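Local structure of VgrG protein (Vibrio cholerae, 4DTH) at residues T238-W252 / Y310-F322. The protein probably cross-links G-actin through its actin cross-linking domain, which binds ATP and magnesium ions. Sequence-based numbering, arbitrary orientation. Where two conformers were deposited one is given.
Sequences TAELAKKFGIYINEW and YSESLSKNVFQYF. With SO4 (sulfate ion), chain J.
Leu314 is closely packed, wedged between Trp252 and Ala239. With CG anti to the backbone N (chi1 -178°) and chi2 near 53°, its CD1 comes over the face of the six-membered ring of the indole, 3.6 Å from Trp252 CD2, in a CH-pi contact. Leu314 CD2 turns to helix segment 238-245 and stops 3.7 Å from Ala239 O. Ala239 in turn presses its own methyl onto the face of Tyr310, with CB 3.6 Å from Tyr310 CE2, and Val318 CG2 closes in beside it. Farther along, the Phe322 ring meets Thr238 edge-on, while the Thr238 hydroxyl bonds back to Ile234 O of its own helix.

Segments 238-245 and 312-322, parts of helices 221-245 and 312-323 of the actin cross-linking domain, approach to 10.4 Å between axes, their directions 124° apart. The chain leaving the first helix at Gly246 doubles back along the second and ends in a type II' beta turn, Ile249 to Trp252. Asn317 ties that turn down: its OD1 accepts from Glu251 N at 2.9 Å, the donor standing above the carbonyl plane, and its ND2 reaches back to Ser313 O, so both ends of the amide are held. Ser311 caps the second helix through Leu314 N, and Glu257 accepts from Trp252 NE1 and also bonds Ser311 OG.

The margins open to solvent are looser. On one, Asn250 crosses Gln320 at about a right angle, its ND2 2.9 Å from Gln320 OE1 but too poorly angled for a hydrogen bond, and OE2 of the exposed Glu251 remains 4.6 Å from Lys316 NZ, too far for a salt bridge. On another, a sulfate, probably from the crystallisation liquor, bridges Tyr310 OH (2.8 Å to O3) and Lys243 NZ, whose aliphatic CD lies at the edge of the tyrosine ring.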
loop_
_atom_site.group_PDB
_atom_site.type_symbol
_atom_site.label_atom_id
_atom_site.label_comp_id
_atom_site.label_asym_id
_atom_site.label_seq_id
_atom_site.Cartn_x
_atom_site.Cartn_y
_atom_site.Cartn_z
ATOM N N THR A 238 -15.144 9.332 -0.968
ATOM C CA THR A 238 -15.707 8.018 -1.307
ATOM C C THR A 238 -17.030 8.209 -2.066
ATOM O O THR A 238 -17.244 7.563 -3.093
ATOM C CB THR A 238 -15.824 7.125 -0.069
ATOM O OG1 THR A 238 -14.520 6.965 0.495
ATOM C CG2 THR A 238 -16.379 5.734 -0.409
ATOM N N ALA A 239 -17.894 9.120 -1.574
ATOM C CA ALA A 239 -19.162 9.426 -2.224
ATOM C C ALA A 239 -18.917 10.004 -3.630
ATOM O O ALA A 239 -19.555 9.562 -4.591
ATOM C CB ALA A 239 -19.969 10.389 -1.367
ATOM N N GLU A 240 -17.920 10.918 -3.767
ATOM C CA GLU A 240 -17.561 11.495 -5.070
ATOM C C GLU A 240 -17.129 10.407 -6.050
ATOM O O GLU A 240 -17.611 10.381 -7.191
ATOM C CB GLU A 240 -16.447 12.551 -4.903
ATOM C CG GLU A 240 -15.933 13.148 -6.207
ATOM C CD GLU A 240 -14.563 13.786 -6.079
ATOM O OE1 GLU A 240 -14.461 14.859 -5.443
ATOM O OE2 GLU A 240 -13.584 13.201 -6.594
ATOM N N LEU A 241 -16.252 9.494 -5.601
ATOM C CA LEU A 241 -15.751 8.409 -6.444
ATOM C C LEU A 241 -16.832 7.401 -6.795
ATOM O O LEU A 241 -16.855 6.931 -7.924
ATOM C CB LEU A 241 -14.550 7.711 -5.795
ATOM C CG LEU A 241 -13.301 8.578 -5.623
ATOM C CD1 LEU A 241 -12.298 7.885 -4.744
ATOM C CD2 LEU A 241 -12.675 8.925 -6.962
ATOM N N ALA A 242 -17.735 7.090 -5.847
ATOM C CA ALA A 242 -18.840 6.148 -6.078
ATOM C C ALA A 242 -19.759 6.698 -7.172
ATOM O O ALA A 242 -20.216 5.943 -8.024
ATOM C CB ALA A 242 -19.629 5.937 -4.789
ATOM N N LYS A 243 -19.990 8.018 -7.170
ATOM C CA LYS A 243 -20.822 8.709 -8.150
ATOM C C LYS A 243 -20.102 8.763 -9.496
ATOM O O LYS A 243 -20.700 8.476 -10.541
ATOM C CB LYS A 243 -21.082 10.131 -7.636
ATOM C CG LYS A 243 -22.478 10.626 -7.864
ATOM C CD LYS A 243 -22.575 12.070 -7.390
ATOM C CE LYS A 243 -22.995 12.982 -8.511
ATOM N NZ LYS A 243 -22.940 14.410 -8.112
ATOM N N LYS A 244 -18.809 9.140 -9.468
ATOM C CA LYS A 244 -17.972 9.270 -10.664
ATOM C C LYS A 244 -17.815 7.929 -11.400
ATOM O O LYS A 244 -18.028 7.861 -12.626
ATOM C CB LYS A 244 -16.590 9.797 -10.219
ATOM C CG LYS A 244 -15.487 9.759 -11.246
ATOM C CD LYS A 244 -15.693 10.776 -12.321
ATOM C CE LYS A 244 -14.487 10.892 -13.202
ATOM N NZ LYS A 244 -14.798 11.714 -14.395
ATOM N N PHE A 245 -17.457 6.873 -10.657
ATOM C CA PHE A 245 -17.163 5.563 -11.237
ATOM C C PHE A 245 -18.307 4.547 -11.233
ATOM O O PHE A 245 -18.135 3.451 -11.762
ATOM C CB PHE A 245 -15.902 4.981 -10.587
ATOM C CG PHE A 245 -14.633 5.732 -10.930
ATOM C CD1 PHE A 245 -14.023 5.571 -12.171
ATOM C CD2 PHE A 245 -14.059 6.612 -10.020
ATOM C CE1 PHE A 245 -12.846 6.262 -12.486
ATOM C CE2 PHE A 245 -12.874 7.297 -10.332
ATOM C CZ PHE A 245 -12.278 7.118 -11.561
ATOM N N GLY A 246 -19.437 4.906 -10.631
ATOM C CA GLY A 246 -20.597 4.020 -10.543
ATOM C C GLY A 246 -20.279 2.788 -9.717
ATOM O O GLY A 246 -20.380 1.664 -10.206
ATOM N N ILE A 247 -19.858 3.008 -8.461
ATOM C CA ILE A 247 -19.441 1.918 -7.574
ATOM C C ILE A 247 -20.590 1.490 -6.670
ATOM O O ILE A 247 -21.200 2.340 -6.030
ATOM C CB ILE A 247 -18.198 2.343 -6.739
ATOM C CG1 ILE A 247 -17.025 2.785 -7.658
ATOM C CG2 ILE A 247 -17.747 1.211 -5.787
ATOM C CD1 ILE A 247 -15.871 3.492 -6.922
ATOM N N TYR A 248 -20.808 0.165 -6.543
ATOM C CA TYR A 248 -21.818 -0.350 -5.611
ATOM C C TYR A 248 -21.185 -0.329 -4.213
ATOM O O TYR A 248 -20.245 -1.086 -3.962
ATOM C CB TYR A 248 -22.214 -1.786 -5.994
ATOM C CG TYR A 248 -23.163 -1.827 -7.169
ATOM C CD1 TYR A 248 -22.692 -1.730 -8.477
ATOM C CD2 TYR A 248 -24.535 -1.951 -6.975
ATOM C CE1 TYR A 248 -23.567 -1.726 -9.563
ATOM C CE2 TYR A 248 -25.418 -1.971 -8.053
ATOM C CZ TYR A 248 -24.929 -1.852 -9.345
ATOM O OH TYR A 248 -25.796 -1.878 -10.409
ATOM N N ILE A 249 -21.682 0.581 -3.335
ATOM C CA ILE A 249 -21.248 0.771 -1.934
ATOM C C ILE A 249 -22.373 0.314 -1.040
ATOM O O ILE A 249 -23.436 0.936 -1.058
ATOM C CB ILE A 249 -20.913 2.265 -1.579
ATOM C CG1 ILE A 249 -19.956 2.937 -2.582
ATOM C CG2 ILE A 249 -20.457 2.423 -0.101
ATOM C CD1 ILE A 249 -18.526 2.505 -2.542
ATOM N N ASN A 250 -22.135 -0.725 -0.209
ATOM C CA ASN A 250 -23.155 -1.235 0.723
ATOM C C ASN A 250 -24.414 -1.582 -0.079
ATOM O O ASN A 250 -24.316 -2.358 -1.030
ATOM C CB ASN A 250 -23.451 -0.216 1.857
ATOM C CG ASN A 250 -23.062 -0.666 3.215
ATOM O OD1 ASN A 250 -22.232 -1.568 3.391
ATOM N ND2 ASN A 250 -23.608 0.023 4.198
ATOM N N GLU A 251 -25.535 -0.885 0.195
ATOM C CA GLU A 251 -26.797 -1.092 -0.509
ATOM C C GLU A 251 -27.079 -0.020 -1.579
ATOM O O GLU A 251 -28.117 -0.084 -2.228
ATOM C CB GLU A 251 -27.967 -1.228 0.482
ATOM C CG GLU A 251 -27.961 -2.543 1.249
ATOM C CD GLU A 251 -29.007 -2.650 2.342
ATOM O OE1 GLU A 251 -30.217 -2.591 2.023
ATOM O OE2 GLU A 251 -28.615 -2.820 3.518
ATOM N N TRP A 252 -26.144 0.943 -1.790
ATOM C CA TRP A 252 -26.345 1.988 -2.802
ATOM C C TRP A 252 -26.099 1.442 -4.187
ATOM O O TRP A 252 -25.051 0.836 -4.448
ATOM C CB TRP A 252 -25.440 3.206 -2.570
ATOM C CG TRP A 252 -25.710 4.325 -3.531
ATOM C CD1 TRP A 252 -26.774 5.183 -3.511
ATOM C CD2 TRP A 252 -24.885 4.734 -4.635
ATOM N NE1 TRP A 252 -26.670 6.087 -4.543
ATOM C CE2 TRP A 252 -25.502 5.862 -5.223
ATOM C CE3 TRP A 252 -23.658 4.285 -5.158
ATOM C CZ2 TRP A 252 -24.946 6.536 -6.316
ATOM C CZ3 TRP A 252 -23.111 4.950 -6.249
ATOM C CH2 TRP A 252 -23.746 6.071 -6.809
ATOM N N TYR A 310 -24.724 14.988 -1.184
ATOM C CA TYR A 310 -25.085 13.739 -1.868
ATOM C C TYR A 310 -26.469 13.287 -1.496
ATOM O O TYR A 310 -26.994 13.711 -0.463
ATOM C CB TYR A 310 -24.054 12.646 -1.560
ATOM C CG TYR A 310 -22.680 13.007 -2.073
ATOM C CD1 TYR A 310 -22.376 12.921 -3.431
ATOM C CD2 TYR A 310 -21.716 13.538 -1.221
ATOM C CE1 TYR A 310 -21.130 13.312 -3.922
ATOM C CE2 TYR A 310 -20.466 13.936 -1.700
ATOM C CZ TYR A 310 -20.181 13.821 -3.050
ATOM O OH TYR A 310 -18.964 14.226 -3.531
ATOM N N SER A 311 -27.060 12.415 -2.330
ATOM C CA SER A 311 -28.406 11.895 -2.085
ATOM C C SER A 311 -28.453 11.214 -0.731
ATOM O O SER A 311 -27.398 10.807 -0.216
ATOM C CB SER A 311 -28.781 10.894 -3.170
ATOM O OG SER A 311 -27.999 9.715 -3.038
ATOM N N GLU A 312 -29.661 11.096 -0.152
ATOM C CA GLU A 312 -29.863 10.419 1.127
ATOM C C GLU A 312 -29.308 8.994 1.092
ATOM O O GLU A 312 -28.583 8.610 2.006
ATOM C CB GLU A 312 -31.353 10.425 1.552
ATOM C CG GLU A 312 -31.656 9.622 2.818
ATOM C CD GLU A 312 -30.905 9.964 4.091
ATOM O OE1 GLU A 312 -30.258 11.036 4.154
ATOM O OE2 GLU A 312 -30.998 9.174 5.056
ATOM N N SER A 313 -29.624 8.234 0.031
ATOM C CA SER A 313 -29.167 6.852 -0.128
ATOM C C SER A 313 -27.639 6.739 -0.191
ATOM O O SER A 313 -27.061 5.944 0.540
ATOM C CB SER A 313 -29.822 6.180 -1.326
ATOM O OG SER A 313 -29.359 4.840 -1.384
ATOM N N LEU A 314 -26.988 7.579 -1.008
ATOM C CA LEU A 314 -25.529 7.531 -1.090
ATOM C C LEU A 314 -24.893 7.929 0.249
ATOM O O LEU A 314 -23.992 7.231 0.705
ATOM C CB LEU A 314 -24.999 8.386 -2.255
ATOM C CG LEU A 314 -23.482 8.397 -2.495
ATOM C CD1 LEU A 314 -22.892 6.961 -2.629
ATOM C CD2 LEU A 314 -23.147 9.254 -3.704
ATOM N N SER A 315 -25.410 8.996 0.893
ATOM C CA SER A 315 -24.915 9.483 2.184
ATOM C C SER A 315 -25.022 8.409 3.285
ATOM O O SER A 315 -24.044 8.165 3.983
ATOM C CB SER A 315 -25.667 10.744 2.601
ATOM O OG SER A 315 -25.511 11.791 1.655
ATOM N N LYS A 316 -26.205 7.779 3.424
ATOM C CA LYS A 316 -26.492 6.734 4.420
ATOM C C LYS A 316 -25.608 5.531 4.185
ATOM O O LYS A 316 -25.032 4.998 5.135
ATOM C CB LYS A 316 -27.994 6.335 4.363
ATOM C CG LYS A 316 -28.419 5.179 5.282
ATOM C CD LYS A 316 -29.158 4.074 4.516
ATOM C CE LYS A 316 -29.405 2.867 5.389
ATOM N NZ LYS A 316 -29.109 1.591 4.682
ATOM N N ASN A 317 -25.494 5.097 2.916
ATOM C CA ASN A 317 -24.677 3.948 2.567
ATOM C C ASN A 317 -23.182 4.139 2.808
ATOM O O ASN A 317 -22.545 3.228 3.322
ATOM C CB ASN A 317 -25.001 3.451 1.167
ATOM C CG ASN A 317 -26.263 2.620 1.174
ATOM O OD1 ASN A 317 -26.260 1.475 1.642
ATOM N ND2 ASN A 317 -27.378 3.197 0.727
ATOM N N VAL A 318 -22.635 5.325 2.484
ATOM C CA VAL A 318 -21.216 5.634 2.712
ATOM C C VAL A 318 -20.980 5.705 4.232
ATOM O O VAL A 318 -20.032 5.096 4.727
ATOM C CB VAL A 318 -20.756 6.934 1.977
ATOM C CG1 VAL A 318 -19.382 7.402 2.470
ATOM C CG2 VAL A 318 -20.735 6.732 0.456
ATOM N N PHE A 319 -21.857 6.426 4.960
ATOM C CA PHE A 319 -21.741 6.548 6.415
ATOM C C PHE A 319 -21.738 5.172 7.093
ATOM O O PHE A 319 -20.793 4.881 7.821
ATOM C CB PHE A 319 -22.825 7.482 6.996
ATOM C CG PHE A 319 -22.631 7.770 8.469
ATOM C CD1 PHE A 319 -23.158 6.920 9.436
ATOM C CD2 PHE A 319 -21.889 8.873 8.888
ATOM C CE1 PHE A 319 -22.945 7.166 10.799
ATOM C CE2 PHE A 319 -21.688 9.123 10.253
ATOM C CZ PHE A 319 -22.220 8.269 11.196
ATOM N N GLN A 320 -22.739 4.307 6.806
ATOM C CA GLN A 320 -22.844 2.956 7.382
ATOM C C GLN A 320 -21.655 2.075 7.003
ATOM O O GLN A 320 -21.130 1.352 7.852
ATOM C CB GLN A 320 -24.165 2.270 6.964
ATOM C CG GLN A 320 -24.473 0.988 7.770
ATOM C CD GLN A 320 -25.489 0.049 7.143
ATOM O OE1 GLN A 320 -25.909 0.198 5.990
ATOM N NE2 GLN A 320 -25.878 -0.977 7.889
ATOM N N TYR A 321 -21.231 2.133 5.723
ATOM C CA TYR A 321 -20.112 1.359 5.229
ATOM C C TYR A 321 -18.874 1.575 6.108
ATOM O O TYR A 321 -18.286 0.606 6.579
ATOM C CB TYR A 321 -19.807 1.725 3.766
ATOM C CG TYR A 321 -18.595 1.008 3.220
ATOM C CD1 TYR A 321 -18.670 -0.324 2.821
ATOM C CD2 TYR A 321 -17.369 1.661 3.101
ATOM C CE1 TYR A 321 -17.552 -0.994 2.326
ATOM C CE2 TYR A 321 -16.244 1.002 2.609
ATOM C CZ TYR A 321 -16.343 -0.325 2.219
ATOM O OH TYR A 321 -15.248 -0.973 1.726
ATOM N N PHE A 322 -18.500 2.840 6.329
ATOM C CA PHE A 322 -17.326 3.150 7.135
ATOM C C PHE A 322 -17.508 2.884 8.627
ATOM O O PHE A 322 -16.533 2.558 9.302
ATOM C CB PHE A 322 -16.812 4.561 6.843
ATOM C CG PHE A 322 -16.140 4.657 5.491
ATOM C CD1 PHE A 322 -15.056 3.842 5.175
ATOM C CD2 PHE A 322 -16.597 5.556 4.532
ATOM C CE1 PHE A 322 -14.438 3.916 3.919
ATOM C CE2 PHE A 322 -15.981 5.631 3.275
ATOM C CZ PHE A 322 -14.900 4.816 2.982
HETATM S S SO4 J . -19.653 15.469 -7.177
HETATM O O1 SO4 J . -19.776 14.858 -8.501
HETATM O O2 SO4 J . -20.990 15.737 -6.647
HETATM O O3 SO4 J . -18.942 14.560 -6.274
HETATM O O4 SO4 J . -18.899 16.725 -7.304
#